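Local coordinates for protein short chain dehydrogenase (A0QTM2 homolog) (Mycobacterium thermoresistibile, PDB 3SC4) that probably catalyses an NAD(P)-dependent oxidation or reduction as a Rossmann-fold short-chain dehydrogenase, on a substrate that is not established, at residues T255-Y260 with S276-G281; A228-N233 with E246-E251; A204-L209 with E213-S218; P152-E157 with G172-A177; H138-D143 with R185-A190. One frame throughout, in Å; residues are numbered along the deposited sequence. Where two conformers were deposited one is given.

Contact 1 of 5, residues T255-Y260 with S276-G281; sequences TDLSVY and SPNPPG
The oxygen OD1 of Asn278 accepts a hydrogen bond from NH2 of Arg219 while the CD1 methyl of Leu257 lies 4.1 Å from it. Both residues belong to the tail that follows helix 245-252, the last helix of the Rossmann fold, so the contact is made where this tail doubles back on itself. Asn278 OD1 also stands 3.1 Å from Pro277 O. Both are acceptors, and the guanidinium of Arg219 probably eases their closeness, since its NH1 makes a weak hydrogen bond to Pro277 O. The side chains of Leu257 and Asn278 pass in opposite directions, so the methyl passes beside the amide oxygen. With CG of Leu257 anti to its own carbonyl carbon (chi1 -66°), the branch is carried toward Pro279, where CD1 reaches 3.8 Å from CD of the ring. Pro279 is itself lodged against helix 245-252, through Glu246, Asp247 and Leu250. Two bonds set the backbone around the leucine: Tyr260 N to Leu257 O at 3.0 Å, and an Asx turn in which Ser258 N donates to Asp256 OD1 at 3.1 Å, meeting the oxygen 45° above the carboxylate plane.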
# COMPACT_ATOMS: atom_id res chain seq x y z
N THR B 255 6.52 -12.85 -32.12
CA THR B 255 5.61 -14.00 -32.27
C THR B 255 6.08 -15.21 -31.50
O THR B 255 5.27 -16.04 -31.09
CB THR B 255 5.36 -14.37 -33.75
OG1 THR B 255 6.60 -14.71 -34.41
CG2 THR B 255 4.65 -13.19 -34.47
N ASP B 256 7.39 -15.30 -31.27
CA ASP B 256 8.00 -16.49 -30.69
C ASP B 256 8.54 -16.14 -29.31
O ASP B 256 9.65 -15.66 -29.19
CB ASP B 256 9.11 -16.96 -31.63
CG ASP B 256 9.84 -18.21 -31.13
OD1 ASP B 256 9.40 -18.81 -30.13
OD2 ASP B 256 10.86 -18.59 -31.75
N LEU B 257 7.77 -16.39 -28.26
CA LEU B 257 8.24 -16.13 -26.90
C LEU B 257 9.29 -17.13 -26.38
O LEU B 257 9.89 -16.90 -25.33
CB LEU B 257 7.06 -16.09 -25.92
CG LEU B 257 6.07 -14.93 -26.07
CD1 LEU B 257 4.72 -15.24 -25.38
CD2 LEU B 257 6.69 -13.61 -25.58
N SER B 258 9.51 -18.24 -27.09
CA SER B 258 10.47 -19.27 -26.65
C SER B 258 11.89 -18.74 -26.52
O SER B 258 12.69 -19.31 -25.79
CB SER B 258 10.48 -20.47 -27.61
OG SER B 258 9.28 -21.21 -27.53
N VAL B 259 12.22 -17.68 -27.23
CA VAL B 259 13.57 -17.12 -27.13
C VAL B 259 13.85 -16.58 -25.71
O VAL B 259 15.00 -16.27 -25.37
CB VAL B 259 13.80 -16.00 -28.16
CG1 VAL B 259 13.63 -16.56 -29.60
CG2 VAL B 259 12.85 -14.80 -27.91
N TYR B 260 12.79 -16.45 -24.90
CA TYR B 260 12.93 -16.04 -23.49
C TYR B 260 12.94 -17.22 -22.51
O TYR B 260 13.29 -17.06 -21.34
CB TYR B 260 11.81 -15.06 -23.13
CG TYR B 260 11.82 -13.84 -24.02
CD1 TYR B 260 12.85 -12.91 -23.92
CD2 TYR B 260 10.85 -13.64 -24.98
CE1 TYR B 260 12.91 -11.80 -24.74
CE2 TYR B 260 10.90 -12.51 -25.81
CZ TYR B 260 11.93 -11.60 -25.68
OH TYR B 260 11.98 -10.49 -26.48
N SER B 276 -1.53 -17.43 -15.94
CA SER B 276 -0.98 -18.26 -17.02
C SER B 276 0.40 -17.82 -17.42
O SER B 276 0.68 -16.64 -17.46
CB SER B 276 -1.86 -18.18 -18.28
OG SER B 276 -3.21 -18.51 -17.99
N PRO B 277 1.26 -18.76 -17.79
CA PRO B 277 2.61 -18.39 -18.21
C PRO B 277 2.67 -17.64 -19.54
O PRO B 277 3.64 -16.94 -19.78
CB PRO B 277 3.33 -19.73 -18.29
CG PRO B 277 2.24 -20.70 -18.55
CD PRO B 277 1.03 -20.22 -17.86
N ASN B 278 1.64 -17.76 -20.37
CA ASN B 278 1.59 -17.06 -21.66
C ASN B 278 0.34 -16.21 -21.80
O ASN B 278 -0.65 -16.44 -21.10
CB ASN B 278 1.67 -18.04 -22.81
CG ASN B 278 3.01 -18.74 -22.88
OD1 ASN B 278 4.04 -18.15 -22.62
ND2 ASN B 278 2.99 -20.00 -23.23
N PRO B 279 0.38 -15.21 -22.69
CA PRO B 279 -0.84 -14.45 -22.91
C PRO B 279 -2.00 -15.32 -23.39
O PRO B 279 -1.77 -16.43 -23.92
CB PRO B 279 -0.44 -13.42 -23.98
CG PRO B 279 1.08 -13.30 -23.80
CD PRO B 279 1.53 -14.67 -23.44
N PRO B 280 -3.24 -14.86 -23.17
CA PRO B 280 -4.40 -15.58 -23.70
C PRO B 280 -4.26 -15.84 -25.19
O PRO B 280 -3.88 -14.94 -25.93
CB PRO B 280 -5.59 -14.64 -23.44
CG PRO B 280 -5.10 -13.57 -22.46
CD PRO B 280 -3.62 -13.79 -22.22
N GLY B 281 -4.50 -17.09 -25.58
CA GLY B 281 -4.59 -17.46 -26.99
C GLY B 281 -3.26 -17.55 -27.72
O GLY B 281 -3.24 -17.69 -28.94

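Contact 2 of 5, residues A228-N233 with E246-E251; sequences AYVVLN and EDVLLE
Val248 CG1 is the methyl on which this helix-helix contact converges. It lies 3.8 Å from Val230 CG1 and 3.9 Å from Val230 CB, and Val231 CG2 closes in at 4.0 Å. The two approaches differ in kind. Val230 and Val248 slide past each other in opposite directions, each offering its flank, whereas Val231 meets Val248 at about a right angle. In Val248 the touching methyl is the branch anti to the backbone N (chi1 166°). Leu249 adds a looser touch: its bond to CB does not aim at the other helix, but the end of the chain brings CD2 to 4.3 Å from Val230 CG2.

These residues sit on helices 222-232 and 245-252, whose local axes come within 9.6 Å and cross at 62°. Helix 222-232 is the last helix of the connection from strand 190-195 to the parallel strand 242-244, a beta-alpha-beta crossover. Strand 242-244 is the outermost strand of the sheet within this chain, and helix 245-252 follows it directly. Leu243 of that strand touches both Val231 and Val248, and thus underlies the pair, while Leu148 of strand 146-149 supports Val231 further in.

Farther out, polar groups flank the packed valines. Glu246 forms a salt bridge with Arg219 and Asp247 with Arg197. At the other helix, Asn233 folds back so that ND2 donates to Tyr229 O at 2.9 Å, from above the carbonyl plane, and the same nitrogen rests 3.4 Å over the centre of the Tyr229 ring.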
# COMPACT_ATOMS: atom_id res chain seq x y z
N ALA B 228 10.32 -3.84 -21.26
CA ALA B 228 10.54 -2.48 -20.76
C ALA B 228 10.84 -1.54 -21.92
O ALA B 228 10.28 -0.44 -22.01
CB ALA B 228 11.71 -2.47 -19.76
N TYR B 229 11.71 -2.01 -22.82
CA TYR B 229 12.16 -1.24 -23.96
C TYR B 229 10.98 -0.81 -24.81
O TYR B 229 10.86 0.34 -25.18
CB TYR B 229 13.16 -2.06 -24.77
CG TYR B 229 13.81 -1.28 -25.91
CD1 TYR B 229 14.89 -0.42 -25.67
CD2 TYR B 229 13.34 -1.41 -27.22
CE1 TYR B 229 15.48 0.30 -26.70
CE2 TYR B 229 13.91 -0.69 -28.27
CZ TYR B 229 14.99 0.16 -28.01
OH TYR B 229 15.55 0.84 -29.06
N VAL B 230 10.09 -1.74 -25.09
CA VAL B 230 8.88 -1.43 -25.85
C VAL B 230 8.09 -0.33 -25.16
O VAL B 230 7.69 0.64 -25.81
CB VAL B 230 8.01 -2.68 -26.03
CG1 VAL B 230 6.64 -2.30 -26.61
CG2 VAL B 230 8.76 -3.75 -26.88
N VAL B 231 7.90 -0.45 -23.85
CA VAL B 231 7.09 0.51 -23.09
C VAL B 231 7.75 1.89 -23.06
O VAL B 231 7.07 2.91 -23.22
CB VAL B 231 6.79 0.01 -21.64
CG1 VAL B 231 6.12 1.10 -20.80
CG2 VAL B 231 5.91 -1.21 -21.69
N LEU B 232 9.08 1.92 -22.90
CA LEU B 232 9.79 3.20 -22.78
C LEU B 232 9.87 3.99 -24.08
O LEU B 232 10.20 5.18 -24.08
CB LEU B 232 11.19 2.98 -22.21
CG LEU B 232 11.21 2.42 -20.78
CD1 LEU B 232 12.62 2.02 -20.37
CD2 LEU B 232 10.61 3.43 -19.84
N ASN B 233 9.56 3.32 -25.19
CA ASN B 233 9.45 3.97 -26.49
C ASN B 233 8.03 4.37 -26.87
O ASN B 233 7.85 5.01 -27.92
CB ASN B 233 10.01 3.05 -27.57
CG ASN B 233 11.51 3.10 -27.61
OD1 ASN B 233 12.07 4.06 -28.10
ND2 ASN B 233 12.17 2.06 -27.08
N GLU B 246 5.12 -10.54 -21.34
CA GLU B 246 4.81 -11.33 -22.50
C GLU B 246 3.70 -10.68 -23.35
O GLU B 246 3.82 -10.59 -24.57
CB GLU B 246 4.43 -12.75 -22.09
CG GLU B 246 5.61 -13.58 -21.60
CD GLU B 246 5.89 -13.42 -20.11
OE1 GLU B 246 5.59 -12.35 -19.53
OE2 GLU B 246 6.45 -14.38 -19.53
N ASP B 247 2.66 -10.19 -22.70
CA ASP B 247 1.57 -9.51 -23.41
C ASP B 247 2.09 -8.29 -24.19
O ASP B 247 1.73 -8.08 -25.34
CB ASP B 247 0.45 -9.11 -22.44
CG ASP B 247 -0.07 -10.28 -21.64
OD1 ASP B 247 0.75 -11.09 -21.17
OD2 ASP B 247 -1.30 -10.40 -21.47
N VAL B 248 2.93 -7.49 -23.55
CA VAL B 248 3.47 -6.31 -24.19
C VAL B 248 4.26 -6.71 -25.43
O VAL B 248 4.15 -6.07 -26.49
CB VAL B 248 4.37 -5.53 -23.20
CG1 VAL B 248 5.22 -4.50 -23.92
CG2 VAL B 248 3.50 -4.88 -22.16
N LEU B 249 5.02 -7.79 -25.29
CA LEU B 249 5.85 -8.26 -26.38
C LEU B 249 5.04 -8.74 -27.59
O LEU B 249 5.34 -8.34 -28.70
CB LEU B 249 6.84 -9.32 -25.89
CG LEU B 249 8.00 -8.70 -25.05
CD1 LEU B 249 8.72 -9.76 -24.24
CD2 LEU B 249 9.01 -7.90 -25.92
N LEU B 250 3.99 -9.54 -27.39
CA LEU B 250 3.10 -9.95 -28.50
C LEU B 250 2.43 -8.78 -29.18
O LEU B 250 2.29 -8.78 -30.39
CB LEU B 250 1.99 -10.89 -28.03
CG LEU B 250 2.45 -12.26 -27.59
CD1 LEU B 250 1.27 -13.11 -27.15
CD2 LEU B 250 3.20 -12.94 -28.72
N GLU B 251 1.99 -7.81 -28.40
CA GLU B 251 1.31 -6.63 -28.93
C GLU B 251 2.27 -5.82 -29.83
O GLU B 251 1.83 -5.12 -30.74
CB GLU B 251 0.71 -5.79 -27.78
CG GLU B 251 -0.60 -6.42 -27.20
CD GLU B 251 -0.93 -6.08 -25.73
OE1 GLU B 251 -0.28 -5.20 -25.11
OE2 GLU B 251 -1.87 -6.72 -25.19

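Contact 3 of 5, residues A204-L209 with E213-S218; sequences AVQNLL and EAMARS
Val205 comes first along helix 203-209 to meet the segment 213-218, and it does so with CG1, the methyl anti to its backbone N, which lies 3.9 Å from SD of Met215; the two side chains cross obliquely. Gln206 follows. Its chain is bent at chi2 (-62°), and this bend brings the terminal amide across to the backbone of Glu213, although the bond to CB does not aim there. As modelled, NE2 donates to Glu213 O at 2.9 Å, but the bond is doubtful: NE2 stands equally 2.9 Å from Glu213 N, donor against donor, and OE1 3.0 Å from Glu213 O, acceptor against acceptor. The amide may be turned the other way. The atom modelled as OE1 also has Met215 CG 3.5 Å away, Gln206 and Met215 running past each other in opposite directions. One turn on from Val205, Leu209 reaches with CD1 to the terminal methyl CE of Met215, at 3.6 Å; leucine and methionine meet tip to tip. Met215, itself bent at chi2 and chi3, thus lays its thioether along the helix face formed by Val205 and Leu209. A short helix and loop at the surface after the sixth strand commonly form the mobile lid over the substrate in short-chain dehydrogenases, and this contact probably belongs to such a lid.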
# COMPACT_ATOMS: atom_id res chain seq x y z
N ALA B 204 21.93 -14.85 -9.86
CA ALA B 204 21.81 -15.01 -8.42
C ALA B 204 21.16 -16.35 -8.04
O ALA B 204 21.54 -16.94 -7.02
CB ALA B 204 21.02 -13.90 -7.83
N VAL B 205 20.19 -16.82 -8.82
CA VAL B 205 19.51 -18.09 -8.51
C VAL B 205 20.50 -19.24 -8.63
O VAL B 205 20.55 -20.10 -7.77
CB VAL B 205 18.22 -18.37 -9.41
CG1 VAL B 205 17.72 -19.76 -9.22
CG2 VAL B 205 17.09 -17.41 -9.09
N GLN B 206 21.28 -19.25 -9.69
CA GLN B 206 22.28 -20.30 -9.87
C GLN B 206 23.27 -20.33 -8.69
O GLN B 206 23.56 -21.37 -8.12
CB GLN B 206 23.07 -20.08 -11.17
CG GLN B 206 22.26 -20.03 -12.48
CD GLN B 206 21.50 -21.32 -12.79
OE1 GLN B 206 20.27 -21.35 -12.75
NE2 GLN B 206 22.24 -22.39 -13.07
N ASN B 207 23.77 -19.16 -8.36
CA ASN B 207 24.72 -19.03 -7.27
C ASN B 207 24.18 -19.65 -5.98
O ASN B 207 24.88 -20.43 -5.33
CB ASN B 207 25.06 -17.55 -7.06
CG ASN B 207 26.09 -17.01 -8.06
OD1 ASN B 207 26.46 -17.70 -9.01
ND2 ASN B 207 26.54 -15.78 -7.84
N LEU B 208 22.95 -19.30 -5.61
CA LEU B 208 22.33 -19.79 -4.38
C LEU B 208 21.95 -21.27 -4.44
O LEU B 208 22.03 -21.95 -3.43
CB LEU B 208 21.12 -18.94 -4.03
CG LEU B 208 21.47 -17.53 -3.56
CD1 LEU B 208 20.21 -16.70 -3.57
CD2 LEU B 208 22.07 -17.50 -2.18
N LEU B 209 21.53 -21.76 -5.61
CA LEU B 209 21.34 -23.20 -5.81
C LEU B 209 22.67 -23.96 -5.78
O LEU B 209 22.72 -25.12 -5.38
CB LEU B 209 20.65 -23.48 -7.15
CG LEU B 209 19.16 -23.84 -7.13
CD1 LEU B 209 18.69 -24.16 -8.56
CD2 LEU B 209 18.89 -25.02 -6.19
N GLU B 213 22.58 -25.25 -13.43
CA GLU B 213 21.35 -26.00 -13.78
C GLU B 213 20.24 -25.19 -14.48
O GLU B 213 20.09 -23.98 -14.27
CB GLU B 213 20.77 -26.64 -12.52
CG GLU B 213 20.08 -27.96 -12.78
CD GLU B 213 19.65 -28.60 -11.49
OE1 GLU B 213 18.93 -27.90 -10.74
OE2 GLU B 213 20.05 -29.76 -11.21
N ALA B 214 19.45 -25.91 -15.28
CA ALA B 214 18.45 -25.34 -16.16
C ALA B 214 17.22 -25.06 -15.33
O ALA B 214 16.74 -25.95 -14.60
CB ALA B 214 18.11 -26.32 -17.29
N MET B 215 16.71 -23.84 -15.42
CA MET B 215 15.50 -23.46 -14.70
C MET B 215 14.36 -23.59 -15.70
O MET B 215 13.97 -22.62 -16.33
CB MET B 215 15.64 -22.05 -14.11
CG MET B 215 16.79 -21.92 -13.09
SD MET B 215 16.38 -22.61 -11.46
CE MET B 215 16.86 -24.32 -11.62
N ALA B 216 13.86 -24.81 -15.84
CA ALA B 216 13.03 -25.20 -16.97
C ALA B 216 11.67 -24.53 -16.92
O ALA B 216 11.06 -24.29 -17.94
CB ALA B 216 12.87 -26.73 -17.03
N ARG B 217 11.23 -24.19 -15.72
CA ARG B 217 9.94 -23.54 -15.55
C ARG B 217 10.01 -22.01 -15.64
O ARG B 217 9.02 -21.35 -15.40
CB ARG B 217 9.32 -23.95 -14.20
CG ARG B 217 9.22 -25.48 -13.97
CD ARG B 217 8.01 -25.85 -13.07
NE ARG B 217 6.79 -26.10 -13.84
CZ ARG B 217 5.55 -25.77 -13.47
NH1 ARG B 217 5.30 -25.15 -12.33
NH2 ARG B 217 4.53 -26.06 -14.28
N SER B 218 11.18 -21.45 -15.96
CA SER B 218 11.42 -20.01 -15.84
C SER B 218 11.79 -19.37 -17.16
O SER B 218 12.04 -20.06 -18.15
CB SER B 218 12.56 -19.76 -14.84
OG SER B 218 12.23 -20.24 -13.56

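Contact 4 of 5, residues P152-E157 with G172-A177; sequences PPIRLE and GMTLCA
Thr174 and Pro152 make the polar bond of this contact: the hydroxyl OG1 donates to Pro152 O at 2.6 Å. The donor lies 25° off the carbonyl plane, with a C=O...donor angle of 137°. A chi1 of -68° sets OG1 beside the backbone N of the helix residue and turns it toward the proline carbonyl. The same oxygen is hydrogen-bonded to Ser151 OG, so two groups grip it, both from the chain leaving strand 146-149. The carbonyl of Pro152 thus finds a donor on the helix. The proline ring adds a close approach, with CD 3.4 Å from OG1.

Apolar contact falls to the other branch of Thr174. Its methyl CG2 has Ile154 CD1 at 3.5 Å, the two side chains sliding past each other in opposite directions. CD1 also reaches Leu175 CG, 4.2 Å away, and so spans two successive residues of the helix. On the outer side the interface with the second subunit begins: Ile154 packs on Leu156 of the second subunit, and Leu175 on its Tyr171.

Among charged groups, Arg155 and Glu157 form a long salt bridge within the loop, and Arg155 has a further salt bridge to Asp275.

In short-chain dehydrogenases the helix after the fifth strand usually begins with the Tyr-x-x-x-Lys motif of the active site, and helix 164-183 probably plays that part here. The contact is therefore consistent with the framework of the family's active site, set where the helix meets its dimer mate.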
# COMPACT_ATOMS: atom_id res chain seq x y z
N PRO B 152 3.14 -5.59 -9.82
CA PRO B 152 2.11 -6.36 -10.50
C PRO B 152 0.80 -5.63 -10.59
O PRO B 152 0.59 -4.65 -9.88
CB PRO B 152 1.92 -7.53 -9.55
CG PRO B 152 2.09 -6.92 -8.18
CD PRO B 152 3.05 -5.76 -8.36
N PRO B 153 -0.11 -6.11 -11.45
CA PRO B 153 -1.50 -5.64 -11.42
C PRO B 153 -2.13 -5.94 -10.09
O PRO B 153 -1.74 -6.93 -9.44
CB PRO B 153 -2.21 -6.50 -12.48
CG PRO B 153 -1.16 -7.16 -13.24
CD PRO B 153 0.06 -7.25 -12.35
N ILE B 154 -3.07 -5.08 -9.71
CA ILE B 154 -3.80 -5.19 -8.47
C ILE B 154 -4.90 -6.19 -8.73
O ILE B 154 -5.85 -5.92 -9.47
CB ILE B 154 -4.44 -3.87 -8.04
CG1 ILE B 154 -3.41 -2.72 -8.02
CG2 ILE B 154 -5.13 -4.05 -6.71
CD1 ILE B 154 -2.28 -2.86 -7.07
N ARG B 155 -4.75 -7.35 -8.09
CA ARG B 155 -5.72 -8.44 -8.15
C ARG B 155 -6.35 -8.58 -6.75
O ARG B 155 -5.65 -8.75 -5.76
CB ARG B 155 -4.98 -9.73 -8.49
CG ARG B 155 -4.29 -9.73 -9.88
CD ARG B 155 -5.28 -10.28 -10.87
NE ARG B 155 -4.67 -11.36 -11.60
CZ ARG B 155 -5.32 -12.39 -12.13
NH1 ARG B 155 -6.63 -12.54 -12.02
NH2 ARG B 155 -4.61 -13.29 -12.79
N LEU B 156 -7.68 -8.50 -6.70
CA LEU B 156 -8.41 -8.36 -5.44
C LEU B 156 -9.18 -9.60 -5.01
O LEU B 156 -9.78 -9.61 -3.92
CB LEU B 156 -9.40 -7.20 -5.55
CG LEU B 156 -8.79 -5.82 -5.77
CD1 LEU B 156 -9.92 -4.78 -5.98
CD2 LEU B 156 -7.88 -5.46 -4.59
N GLU B 157 -9.17 -10.63 -5.86
CA GLU B 157 -9.75 -11.91 -5.49
C GLU B 157 -8.92 -12.47 -4.32
O GLU B 157 -7.70 -12.28 -4.26
CB GLU B 157 -9.75 -12.89 -6.68
CG GLU B 157 -10.49 -12.36 -7.96
CD GLU B 157 -9.61 -11.49 -8.91
OE1 GLU B 157 -8.38 -11.34 -8.73
OE2 GLU B 157 -10.18 -10.93 -9.87
N GLY B 172 1.43 -1.68 -3.15
CA GLY B 172 1.75 -0.30 -2.80
C GLY B 172 2.57 0.40 -3.87
O GLY B 172 2.29 1.54 -4.21
N MET B 173 3.57 -0.31 -4.42
CA MET B 173 4.38 0.18 -5.57
C MET B 173 3.49 0.45 -6.75
O MET B 173 3.58 1.49 -7.38
CB MET B 173 5.43 -0.84 -6.03
CG MET B 173 6.71 -0.80 -5.35
SD MET B 173 7.86 -2.03 -6.00
CE MET B 173 8.76 -1.21 -7.31
N THR B 174 2.65 -0.51 -7.10
CA THR B 174 1.74 -0.33 -8.23
C THR B 174 0.80 0.85 -7.99
O THR B 174 0.65 1.73 -8.84
CB THR B 174 0.98 -1.65 -8.50
OG1 THR B 174 1.92 -2.65 -8.99
CG2 THR B 174 -0.19 -1.45 -9.48
N LEU B 175 0.21 0.95 -6.81
CA LEU B 175 -0.68 2.09 -6.52
C LEU B 175 0.04 3.44 -6.64
O LEU B 175 -0.54 4.43 -7.13
CB LEU B 175 -1.31 1.93 -5.14
CG LEU B 175 -2.38 0.84 -5.04
CD1 LEU B 175 -2.80 0.67 -3.59
CD2 LEU B 175 -3.57 1.21 -5.93
N CYS B 176 1.29 3.48 -6.22
CA CYS B 176 2.07 4.68 -6.40
C CYS B 176 2.15 5.03 -7.89
O CYS B 176 1.90 6.17 -8.30
CB CYS B 176 3.44 4.51 -5.81
SG CYS B 176 4.40 6.00 -5.80
N ALA B 177 2.46 4.03 -8.70
CA ALA B 177 2.68 4.23 -10.11
C ALA B 177 1.41 4.69 -10.80
O ALA B 177 1.46 5.55 -11.70
CB ALA B 177 3.18 2.95 -10.74

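Contact 5 of 5, residues H138-D143 with R185-A190; sequences HMKGRD and RDAGIA
Ile189 holds its side chain with CG1 anti to the carbonyl carbon (chi1 -59°) and CD1 extended beyond it (chi2 156°), and so pushes that methyl between Met139 and Lys140. Lys140, its chain stretched from chi2 onward, lies along the other segment. Both segments are return loops of the Rossmann fold, leading from helices 114-135 and 164-183 into the adjacent parallel strands 146-149 and 190-195, and they meet at the N-terminal ends of the strands, the end of the sheet opposite that where the family binds its cofactor.

CD1 of Ile189 is 4.3 Å from Met139 CB and equally 4.3 Å from Lys140 CG, so one methyl is shared by two consecutive residues of the first loop. Ile189 and Met139 both also touch Ile147 of strand 146-149, which carries the packing into the sheet. Farther out, the aliphatic shaft of Lys140 passes over Ala187, with CE 4.2 Å from CB; here the lysine serves as a hydrocarbon cover. Its charged end goes on to the second subunit, where NZ forms a salt bridge with Glu110 of that chain, so one side chain both covers the loop and ties the dimer.

Each loop also has a backbone bond of its own. Met139 to Arg142 form a type I turn with Arg142 N bonded to Met139 O. In the other segment Gly188 takes a positive phi of 75°, a conformation that suits glycine, and its N bonds to Arg185 O at 3.1 Å.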
# COMPACT_ATOMS: atom_id res chain seq x y z
N HIS B 138 12.76 16.88 -12.92
CA HIS B 138 13.81 16.84 -13.93
C HIS B 138 13.34 16.11 -15.19
O HIS B 138 14.10 16.00 -16.15
CB HIS B 138 15.06 16.21 -13.35
CG HIS B 138 15.52 16.88 -12.10
ND1 HIS B 138 16.14 18.11 -12.10
CD2 HIS B 138 15.43 16.51 -10.80
CE1 HIS B 138 16.42 18.46 -10.85
NE2 HIS B 138 16.01 17.50 -10.04
N MET B 139 12.08 15.67 -15.21
CA MET B 139 11.52 14.97 -16.35
C MET B 139 10.51 15.80 -17.13
O MET B 139 10.24 15.52 -18.28
CB MET B 139 10.83 13.67 -15.89
CG MET B 139 11.70 12.73 -15.06
SD MET B 139 10.77 11.29 -14.49
CE MET B 139 10.77 10.22 -15.94
N LYS B 140 9.94 16.81 -16.50
CA LYS B 140 8.92 17.65 -17.11
C LYS B 140 9.27 18.24 -18.49
O LYS B 140 8.43 18.30 -19.40
CB LYS B 140 8.53 18.78 -16.15
CG LYS B 140 7.59 18.30 -15.06
CD LYS B 140 7.05 19.43 -14.21
CE LYS B 140 6.11 18.91 -13.13
NZ LYS B 140 5.91 19.92 -12.04
N GLY B 141 10.50 18.69 -18.68
CA GLY B 141 10.81 19.30 -19.98
C GLY B 141 10.90 18.35 -21.18
O GLY B 141 10.92 18.79 -22.33
N ARG B 142 10.96 17.04 -20.93
CA ARG B 142 11.64 16.14 -21.87
C ARG B 142 10.73 15.69 -23.00
O ARG B 142 9.52 15.94 -22.95
CB ARG B 142 12.22 14.94 -21.13
CG ARG B 142 12.95 15.30 -19.81
CD ARG B 142 14.28 15.95 -20.05
NE ARG B 142 15.20 15.00 -20.67
CZ ARG B 142 16.37 15.34 -21.18
NH1 ARG B 142 17.14 14.42 -21.73
NH2 ARG B 142 16.78 16.62 -21.14
N ASP B 143 11.32 15.00 -23.99
CA ASP B 143 10.60 14.66 -25.21
C ASP B 143 9.49 13.65 -24.96
O ASP B 143 8.36 13.84 -25.43
CB ASP B 143 11.55 14.15 -26.32
CG ASP B 143 12.29 15.30 -27.04
OD1 ASP B 143 13.25 15.01 -27.78
OD2 ASP B 143 11.93 16.49 -26.87
N ARG B 185 -0.47 13.41 -15.47
CA ARG B 185 -1.08 13.34 -16.80
C ARG B 185 -0.96 14.69 -17.54
O ARG B 185 -0.56 14.72 -18.69
CB ARG B 185 -2.55 12.89 -16.69
CG ARG B 185 -3.20 12.51 -18.03
CD ARG B 185 -4.62 11.99 -17.85
NE ARG B 185 -4.63 10.64 -17.27
CZ ARG B 185 -4.48 9.51 -17.96
NH1 ARG B 185 -4.31 9.53 -19.29
NH2 ARG B 185 -4.51 8.34 -17.34
N ASP B 186 -1.28 15.79 -16.87
CA ASP B 186 -1.18 17.13 -17.48
C ASP B 186 0.25 17.52 -17.81
O ASP B 186 0.50 18.22 -18.82
CB ASP B 186 -1.79 18.21 -16.56
CG ASP B 186 -3.31 18.21 -16.59
OD1 ASP B 186 -3.89 17.38 -17.35
OD2 ASP B 186 -3.92 19.04 -15.85
N ALA B 187 1.20 17.09 -16.97
CA ALA B 187 2.62 17.35 -17.22
C ALA B 187 3.16 16.44 -18.34
O ALA B 187 4.24 16.67 -18.87
CB ALA B 187 3.44 17.20 -15.94
N GLY B 188 2.42 15.40 -18.70
CA GLY B 188 2.84 14.49 -19.78
C GLY B 188 3.96 13.50 -19.43
O GLY B 188 4.74 13.12 -20.30
N ILE B 189 4.03 13.06 -18.18
CA ILE B 189 4.96 11.98 -17.81
C ILE B 189 4.18 10.68 -17.71
O ILE B 189 3.24 10.58 -16.92
CB ILE B 189 5.66 12.24 -16.46
CG1 ILE B 189 6.46 13.55 -16.50
CG2 ILE B 189 6.59 11.07 -16.13
CD1 ILE B 189 6.66 14.13 -15.12
N ALA B 190 4.58 9.68 -18.49
CA ALA B 190 3.98 8.36 -18.44
C ALA B 190 4.38 7.73 -17.13
O ALA B 190 5.49 7.96 -16.67
CB ALA B 190 4.45 7.50 -19.59

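How the contacts relate
Contacts 1 and 2 are direct neighbours: the Pro279 ring that receives Leu257 in contact 1 puts its CG 3.4 Å from Leu250 CD1 on the helix used in contact 2. Two arginines tie them further, Arg219 reaching Asn278 and Glu246, and Arg197 reaching Ser276 and Asp247. Contact 3, the probable lid, lies about 20 Å from contact 1 between centres. Contact 4 involves the elements that in this family usually carry active-site residues, and along the chain it is nested within the loop closed by contact 5. Contacts 3 and 5, about 39 Å apart between centres, sit on opposite sides of the chain's centre, while contacts 4 and 5 both reach the second subunit.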